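Local coordinates for protein toll (Drosophila melanogaster, PDB 4LXR) that acts as the receptor for cleaved, activated Spätzle, switching on antifungal peptide expression and helping set dorsal-ventral polarity in the fly embryo, at residues T376-N388 against I402-R414. Numbering follows the deposited sequence.
Sequences TGISGDIFSNLGN and IDSRAFVSTNGLR
Asp-403 swings its CG away from its own backbone N (chi1 -175°), which lays CB and the carboxylate along the backbone of Gly-380, while Ile-378, its CG1 anti to the carbonyl carbon, sends CD1 to the ring of Phe-407. The two segments come from successive turns of a leucine-rich-repeat solenoid, stacked on its convex side within the extracellular part of the receptor, with Ile-378 and Ile-402, and Phe-383 and Phe-407, at equivalent positions. A parallel bridge pairs Ile-378 with Ile-402, and Asp-403 N donates a nearly straight bond to Ile-378 O (2.9 Å, 166° at the hydrogen). Asp-403 OD1 turns back on its own chain, accepting from Arg-405 N at 2.7 Å in an Asx turn that shapes the start of the loop. Were Asp-403 an alanine, Arg-405 N would probably lose this acceptor and the carboxylate's place beside Gly-380 would be left unfilled. That glycine suits the spot, since a CB there would run into the carboxylate.

Ile-378 CG2 packs on Ala-406 CB at 3.8 Å, and Ile-378 crosses Phe-407 at about a right angle, with CD1 3.9 Å from CZ. The side chains of Phe-383 and Phe-407 lie side by side, pointing the same way, their ring planes inclined at 39°; both reach Leu-392 of strand 391-393, in the core of the solenoid. Ile-382 CG2 sits over the centre of one face of the Phe-383 ring. Thr-410 CG2 rests 3.6 Å from Phe-383 O, and Ser-409 CB meets Ser-384 O. Farther along, Gly-412 N makes a weak bond to Gly-387 O. One water ties the turns together, donating to Ser-379 O and Ala-406 O and accepting from Phe-383 N, the water oxygen 2.7 Å from that nitrogen.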
ATOM      1  N   THR A 376      -0.435  25.559   6.287  1.00 30.50           N
ATOM      2  CA  THR A 376       0.891  26.030   5.902  1.00 27.01           C
ATOM      3  C   THR A 376       1.907  25.992   7.029  1.00 25.75           C
ATOM      4  O   THR A 376       3.075  26.196   6.791  1.00 26.20           O
ATOM      5  CB  THR A 376       0.865  27.469   5.403  1.00 31.15           C
ATOM      6  OG1 THR A 376       0.165  28.280   6.352  1.00 31.55           O
ATOM      7  CG2 THR A 376       0.208  27.570   4.044  1.00 28.74           C
ATOM      8  N   GLY A 377       1.472  25.731   8.252  1.00 30.69           N
ATOM      9  CA  GLY A 377       2.390  25.780   9.368  1.00 25.94           C
ATOM     10  C   GLY A 377       1.947  24.919  10.522  1.00 33.39           C
ATOM     11  O   GLY A 377       0.806  24.457  10.573  1.00 24.83           O
ATOM     12  N   ILE A 378       2.871  24.659  11.435  1.00 25.74           N
ATOM     13  CA  ILE A 378       2.527  24.035  12.701  1.00 25.60           C
ATOM     14  C   ILE A 378       3.088  24.973  13.739  1.00 34.91           C
ATOM     15  O   ILE A 378       4.294  25.284  13.720  1.00 28.54           O
ATOM     16  CB  ILE A 378       3.150  22.642  12.875  1.00 30.03           C
ATOM     17  CG1 ILE A 378       2.858  21.770  11.658  1.00 28.12           C
ATOM     18  CG2 ILE A 378       2.624  21.980  14.150  1.00 24.95           C
ATOM     19  CD1 ILE A 378       3.263  20.318  11.843  1.00 23.83           C
ATOM     20  N   SER A 379       2.222  25.469  14.613  1.00 27.15           N
ATOM     21  CA  SER A 379       2.648  26.494  15.552  1.00 36.28           C
ATOM     22  C   SER A 379       3.133  25.829  16.827  1.00 36.93           C
ATOM     23  O   SER A 379       2.971  24.619  17.005  1.00 27.93           O
ATOM     24  CB  SER A 379       1.512  27.483  15.853  1.00 34.74           C
ATOM     25  OG  SER A 379       0.497  26.885  16.648  1.00 28.68           O
ATOM     26  N   GLY A 380       3.730  26.628  17.706  1.00 31.78           N
ATOM     27  CA  GLY A 380       4.205  26.124  18.977  1.00 34.40           C
ATOM     28  C   GLY A 380       3.117  25.746  19.966  1.00 37.67           C
ATOM     29  O   GLY A 380       3.395  25.046  20.933  1.00 46.20           O
ATOM     30  N   ASP A 381       1.880  26.187  19.725  1.00 37.51           N
ATOM     31  CA  ASP A 381       0.785  25.963  20.679  1.00 35.76           C
ATOM     32  C   ASP A 381      -0.256  24.929  20.269  1.00 37.60           C
ATOM     33  O   ASP A 381      -0.931  24.361  21.129  1.00 38.04           O
ATOM     34  CB  ASP A 381       0.048  27.275  20.976  1.00 47.10           C
ATOM     35  CG  ASP A 381       0.814  28.178  21.922  1.00 53.15           C
ATOM     36  OD1 ASP A 381       1.794  27.715  22.540  1.00 50.04           O
ATOM     37  OD2 ASP A 381       0.417  29.353  22.059  1.00 64.81           O
ATOM     38  N   ILE A 382      -0.400  24.700  18.968  1.00 32.03           N
ATOM     39  CA  ILE A 382      -1.513  23.912  18.460  1.00 32.71           C
ATOM     40  C   ILE A 382      -1.631  22.525  19.101  1.00 36.79           C
ATOM     41  O   ILE A 382      -2.739  22.095  19.422  1.00 37.58           O
ATOM     42  CB  ILE A 382      -1.512  23.825  16.898  1.00 27.60           C
ATOM     43  CG1 ILE A 382      -2.741  23.060  16.397  1.00 25.99           C
ATOM     44  CG2 ILE A 382      -0.243  23.185  16.379  1.00 27.11           C
ATOM     45  CD1 ILE A 382      -4.048  23.800  16.605  1.00 33.15           C
ATOM     46  N   PHE A 383      -0.502  21.847  19.321  1.00 29.34           N
ATOM     47  CA  PHE A 383      -0.530  20.473  19.854  1.00 27.50           C
ATOM     48  C   PHE A 383       0.013  20.389  21.280  1.00 32.43           C
ATOM     49  O   PHE A 383       0.294  19.296  21.768  1.00 29.75           O
ATOM     50  CB  PHE A 383       0.309  19.522  18.980  1.00 27.02           C
ATOM     51  CG  PHE A 383      -0.098  19.481  17.533  1.00 32.60           C
ATOM     52  CD1 PHE A 383      -1.437  19.507  17.160  1.00 24.68           C
ATOM     53  CD2 PHE A 383       0.868  19.407  16.539  1.00 28.72           C
ATOM     54  CE1 PHE A 383      -1.796  19.459  15.825  1.00 26.75           C
ATOM     55  CE2 PHE A 383       0.514  19.363  15.204  1.00 27.95           C
ATOM     56  CZ  PHE A 383      -0.817  19.387  14.841  1.00 26.04           C
ATOM     57  N   SER A 384       0.159  21.532  21.947  1.00 35.31           N
ATOM     58  CA  SER A 384       0.901  21.587  23.205  1.00 35.36           C
ATOM     59  C   SER A 384       0.205  20.878  24.357  1.00 42.35           C
ATOM     60  O   SER A 384       0.818  20.642  25.396  1.00 52.65           O
ATOM     61  CB  SER A 384       1.204  23.033  23.598  1.00 35.13           C
ATOM     62  OG  SER A 384       0.012  23.692  23.987  1.00 45.44           O
ATOM     63  N   ASN A 385      -1.072  20.555  24.178  1.00 42.17           N
ATOM     64  CA  ASN A 385      -1.828  19.835  25.201  1.00 44.42           C
ATOM     65  C   ASN A 385      -2.138  18.421  24.765  1.00 44.38           C
ATOM     66  O   ASN A 385      -2.955  17.731  25.388  1.00 45.98           O
ATOM     67  CB  ASN A 385      -3.133  20.559  25.528  1.00 48.71           C
ATOM     68  CG  ASN A 385      -2.955  21.634  26.581  1.00 61.04           C
ATOM     69  OD1 ASN A 385      -2.978  22.826  26.278  1.00 59.94           O
ATOM     70  ND2 ASN A 385      -2.785  21.215  27.832  1.00 69.16           N
ATOM     71  N   LEU A 386      -1.503  17.982  23.684  1.00 31.20           N
ATOM     72  CA  LEU A 386      -1.859  16.691  23.123  1.00 34.27           C
ATOM     73  C   LEU A 386      -0.888  15.586  23.544  1.00 39.51           C
ATOM     74  O   LEU A 386      -0.400  14.824  22.707  1.00 39.68           O
ATOM     75  CB  LEU A 386      -1.988  16.783  21.603  1.00 33.18           C
ATOM     76  CG  LEU A 386      -3.176  17.605  21.090  1.00 32.86           C
ATOM     77  CD1 LEU A 386      -3.335  17.447  19.579  1.00 23.85           C
ATOM     78  CD2 LEU A 386      -4.477  17.212  21.817  1.00 29.73           C
ATOM     79  N   GLY A 387      -0.633  15.502  24.848  1.00 40.12           N
ATOM     80  CA  GLY A 387       0.272  14.508  25.400  1.00 41.26           C
ATOM     81  C   GLY A 387      -0.045  13.054  25.058  1.00 42.54           C
ATOM     82  O   GLY A 387       0.845  12.203  25.073  1.00 41.06           O
ATOM     83  N   ASN A 388      -1.305  12.758  24.750  1.00 35.79           N
ATOM     84  CA  ASN A 388      -1.712  11.384  24.450  1.00 35.80           C
ATOM     85  C   ASN A 388      -1.790  11.029  22.967  1.00 30.17           C
ATOM     86  O   ASN A 388      -2.049   9.866  22.612  1.00 35.60           O
ATOM     87  CB  ASN A 388      -3.068  11.057  25.099  1.00 39.17           C
ATOM     88  CG  ASN A 388      -2.927  10.563  26.517  1.00 46.57           C
ATOM     89  OD1 ASN A 388      -2.140  11.091  27.291  1.00 45.65           O
ATOM     90  ND2 ASN A 388      -3.680   9.527  26.860  1.00 57.83           N
ATOM     91  N   ILE A 402       7.601  24.554  10.654  1.00 27.15           N
ATOM     92  CA  ILE A 402       7.288  23.814  11.858  1.00 28.12           C
ATOM     93  C   ILE A 402       7.957  24.540  13.014  1.00 36.61           C
ATOM     94  O   ILE A 402       9.180  24.615  13.074  1.00 34.91           O
ATOM     95  CB  ILE A 402       7.819  22.376  11.788  1.00 28.64           C
ATOM     96  CG1 ILE A 402       7.294  21.681  10.530  1.00 34.27           C
ATOM     97  CG2 ILE A 402       7.420  21.585  13.057  1.00 26.22           C
ATOM     98  CD1 ILE A 402       7.486  20.176  10.544  1.00 37.03           C
ATOM     99  N   ASP A 403       7.156  25.105  13.916  1.00 38.56           N
ATOM    100  CA  ASP A 403       7.703  25.851  15.037  1.00 37.00           C
ATOM    101  C   ASP A 403       8.656  24.964  15.840  1.00 36.86           C
ATOM    102  O   ASP A 403       8.439  23.749  15.966  1.00 31.95           O
ATOM    103  CB  ASP A 403       6.594  26.362  15.940  1.00 39.05           C
ATOM    104  CG  ASP A 403       7.123  27.242  17.049  1.00 45.00           C
ATOM    105  OD1 ASP A 403       7.531  26.698  18.101  1.00 45.65           O
ATOM    106  OD2 ASP A 403       7.152  28.475  16.860  1.00 46.29           O
ATOM    107  N   SER A 404       9.704  25.568  16.385  1.00 30.73           N
ATOM    108  CA  SER A 404      10.741  24.791  17.060  1.00 44.60           C
ATOM    109  C   SER A 404      10.185  24.100  18.301  1.00 39.92           C
ATOM    110  O   SER A 404      10.722  23.094  18.738  1.00 42.97           O
ATOM    111  CB  SER A 404      11.964  25.660  17.397  1.00 38.47           C
ATOM    112  OG  SER A 404      11.613  26.699  18.294  1.00 47.45           O
ATOM    113  N   ARG A 405       9.089  24.623  18.846  1.00 42.14           N
ATOM    114  CA  ARG A 405       8.464  24.013  20.017  1.00 38.98           C
ATOM    115  C   ARG A 405       7.181  23.242  19.708  1.00 39.84           C
ATOM    116  O   ARG A 405       6.458  22.841  20.631  1.00 45.50           O
ATOM    117  CB  ARG A 405       8.224  25.060  21.114  1.00 46.29           C
ATOM    118  CG  ARG A 405       9.512  25.732  21.586  1.00 52.66           C
ATOM    119  CD  ARG A 405       9.328  26.573  22.840  1.00 64.09           C
ATOM    120  NE  ARG A 405       8.960  25.781  24.013  1.00 76.91           N
ATOM    121  CZ  ARG A 405       9.794  24.995  24.694  1.00 77.22           C
ATOM    122  NH1 ARG A 405      11.058  24.867  24.313  1.00 77.61           N
ATOM    123  NH2 ARG A 405       9.359  24.323  25.754  1.00 74.89           N
ATOM    124  N   ALA A 406       6.914  23.004  18.422  1.00 30.07           N
ATOM    125  CA  ALA A 406       5.689  22.306  18.007  1.00 31.51           C
ATOM    126  C   ALA A 406       5.490  20.943  18.668  1.00 34.44           C
ATOM    127  O   ALA A 406       4.363  20.575  19.021  1.00 29.60           O
ATOM    128  CB  ALA A 406       5.645  22.155  16.499  1.00 29.52           C
ATOM    129  N   PHE A 407       6.583  20.205  18.839  1.00 31.65           N
ATOM    130  CA  PHE A 407       6.495  18.826  19.300  1.00 33.74           C
ATOM    131  C   PHE A 407       7.184  18.557  20.638  1.00 30.33           C
ATOM    132  O   PHE A 407       7.532  17.422  20.953  1.00 32.68           O
ATOM    133  CB  PHE A 407       6.992  17.875  18.210  1.00 30.30           C
ATOM    134  CG  PHE A 407       6.143  17.897  16.977  1.00 35.28           C
ATOM    135  CD1 PHE A 407       4.927  17.206  16.938  1.00 30.81           C
ATOM    136  CD2 PHE A 407       6.537  18.630  15.861  1.00 25.80           C
ATOM    137  CE1 PHE A 407       4.123  17.248  15.790  1.00 32.99           C
ATOM    138  CE2 PHE A 407       5.751  18.665  14.712  1.00 29.08           C
ATOM    139  CZ  PHE A 407       4.542  17.985  14.676  1.00 26.55           C
ATOM    140  N   VAL A 408       7.344  19.597  21.438  1.00 30.02           N
ATOM    141  CA  VAL A 408       7.954  19.422  22.742  1.00 34.00           C
ATOM    142  C   VAL A 408       7.042  18.630  23.686  1.00 41.68           C
ATOM    143  O   VAL A 408       7.533  17.866  24.504  1.00 43.66           O
ATOM    144  CB  VAL A 408       8.400  20.774  23.375  1.00 48.65           C
ATOM    145  CG1 VAL A 408       7.249  21.764  23.430  1.00 47.56           C
ATOM    146  CG2 VAL A 408       8.959  20.553  24.766  1.00 52.67           C
ATOM    147  N   SER A 409       5.722  18.764  23.536  1.00 39.31           N
ATOM    148  CA  SER A 409       4.794  18.196  24.517  1.00 36.72           C
ATOM    149  C   SER A 409       4.030  16.954  24.057  1.00 42.48           C
ATOM    150  O   SER A 409       3.164  16.448  24.775  1.00 42.72           O
ATOM    151  CB  SER A 409       3.813  19.265  24.999  1.00 39.97           C
ATOM    152  OG  SER A 409       4.514  20.353  25.585  1.00 49.80           O
ATOM    153  N   THR A 410       4.351  16.466  22.866  1.00 39.66           N
ATOM    154  CA  THR A 410       3.681  15.295  22.317  1.00 39.34           C
ATOM    155  C   THR A 410       4.500  14.019  22.555  1.00 38.08           C
ATOM    156  O   THR A 410       4.884  13.318  21.612  1.00 33.52           O
ATOM    157  CB  THR A 410       3.426  15.471  20.826  1.00 33.00           C
ATOM    158  OG1 THR A 410       4.629  15.934  20.212  1.00 32.26           O
ATOM    159  CG2 THR A 410       2.325  16.502  20.592  1.00 32.82           C
ATOM    160  N   ASN A 411       4.747  13.723  23.827  1.00 42.05           N
ATOM    161  CA  ASN A 411       5.567  12.577  24.226  1.00 49.25           C
ATOM    162  C   ASN A 411       4.926  11.241  23.893  1.00 41.15           C
ATOM    163  O   ASN A 411       5.604  10.222  23.807  1.00 39.28           O
ATOM    164  CB  ASN A 411       5.866  12.647  25.723  1.00 52.20           C
ATOM    165  CG  ASN A 411       6.372  14.013  26.149  1.00 55.69           C
ATOM    166  OD1 ASN A 411       7.211  14.611  25.476  1.00 58.01           O
ATOM    167  ND2 ASN A 411       5.850  14.521  27.261  1.00 56.58           N
ATOM    168  N   GLY A 412       3.615  11.246  23.703  1.00 40.57           N
ATOM    169  CA  GLY A 412       2.909  10.027  23.365  1.00 27.56           C
ATOM    170  C   GLY A 412       2.966   9.682  21.887  1.00 34.19           C
ATOM    171  O   GLY A 412       2.615   8.565  21.509  1.00 32.83           O
ATOM    172  N   LEU A 413       3.398  10.631  21.049  1.00 31.88           N
ATOM    173  CA  LEU A 413       3.359  10.451  19.588  1.00 35.77           C
ATOM    174  C   LEU A 413       4.270   9.331  19.090  1.00 40.97           C
ATOM    175  O   LEU A 413       5.437   9.256  19.464  1.00 37.43           O
ATOM    176  CB  LEU A 413       3.692  11.757  18.861  1.00 24.63           C
ATOM    177  CG  LEU A 413       3.229  11.827  17.394  1.00 27.91           C
ATOM    178  CD1 LEU A 413       1.712  11.837  17.274  1.00 22.72           C
ATOM    179  CD2 LEU A 413       3.800  13.036  16.710  1.00 23.56           C
ATOM    180  N   ARG A 414       3.722   8.466  18.243  1.00 41.29           N
ATOM    181  CA  ARG A 414       4.448   7.308  17.735  1.00 35.78           C
ATOM    182  C   ARG A 414       4.540   7.284  16.194  1.00 36.22           C
ATOM    183  O   ARG A 414       5.484   6.738  15.627  1.00 33.05           O
ATOM    184  CB  ARG A 414       3.787   6.016  18.249  1.00 34.30           C
ATOM    185  CG  ARG A 414       3.822   5.858  19.790  1.00 32.65           C
ATOM    186  CD  ARG A 414       5.254   5.720  20.326  1.00 34.45           C
ATOM    187  NE  ARG A 414       5.311   5.747  21.788  1.00 37.51           N
ATOM    188  CZ  ARG A 414       5.624   6.816  22.516  1.00 40.13           C
ATOM    189  NH1 ARG A 414       5.915   7.976  21.938  1.00 38.36           N
ATOM    190  NH2 ARG A 414       5.642   6.728  23.835  1.00 36.96           N
TER
HETATM  191  O   HOH W   1       2.061  22.431  18.770  1.00 38.14           O
HETATM  192  O   HOH W   2       1.611  12.851  22.025  1.00 37.29           O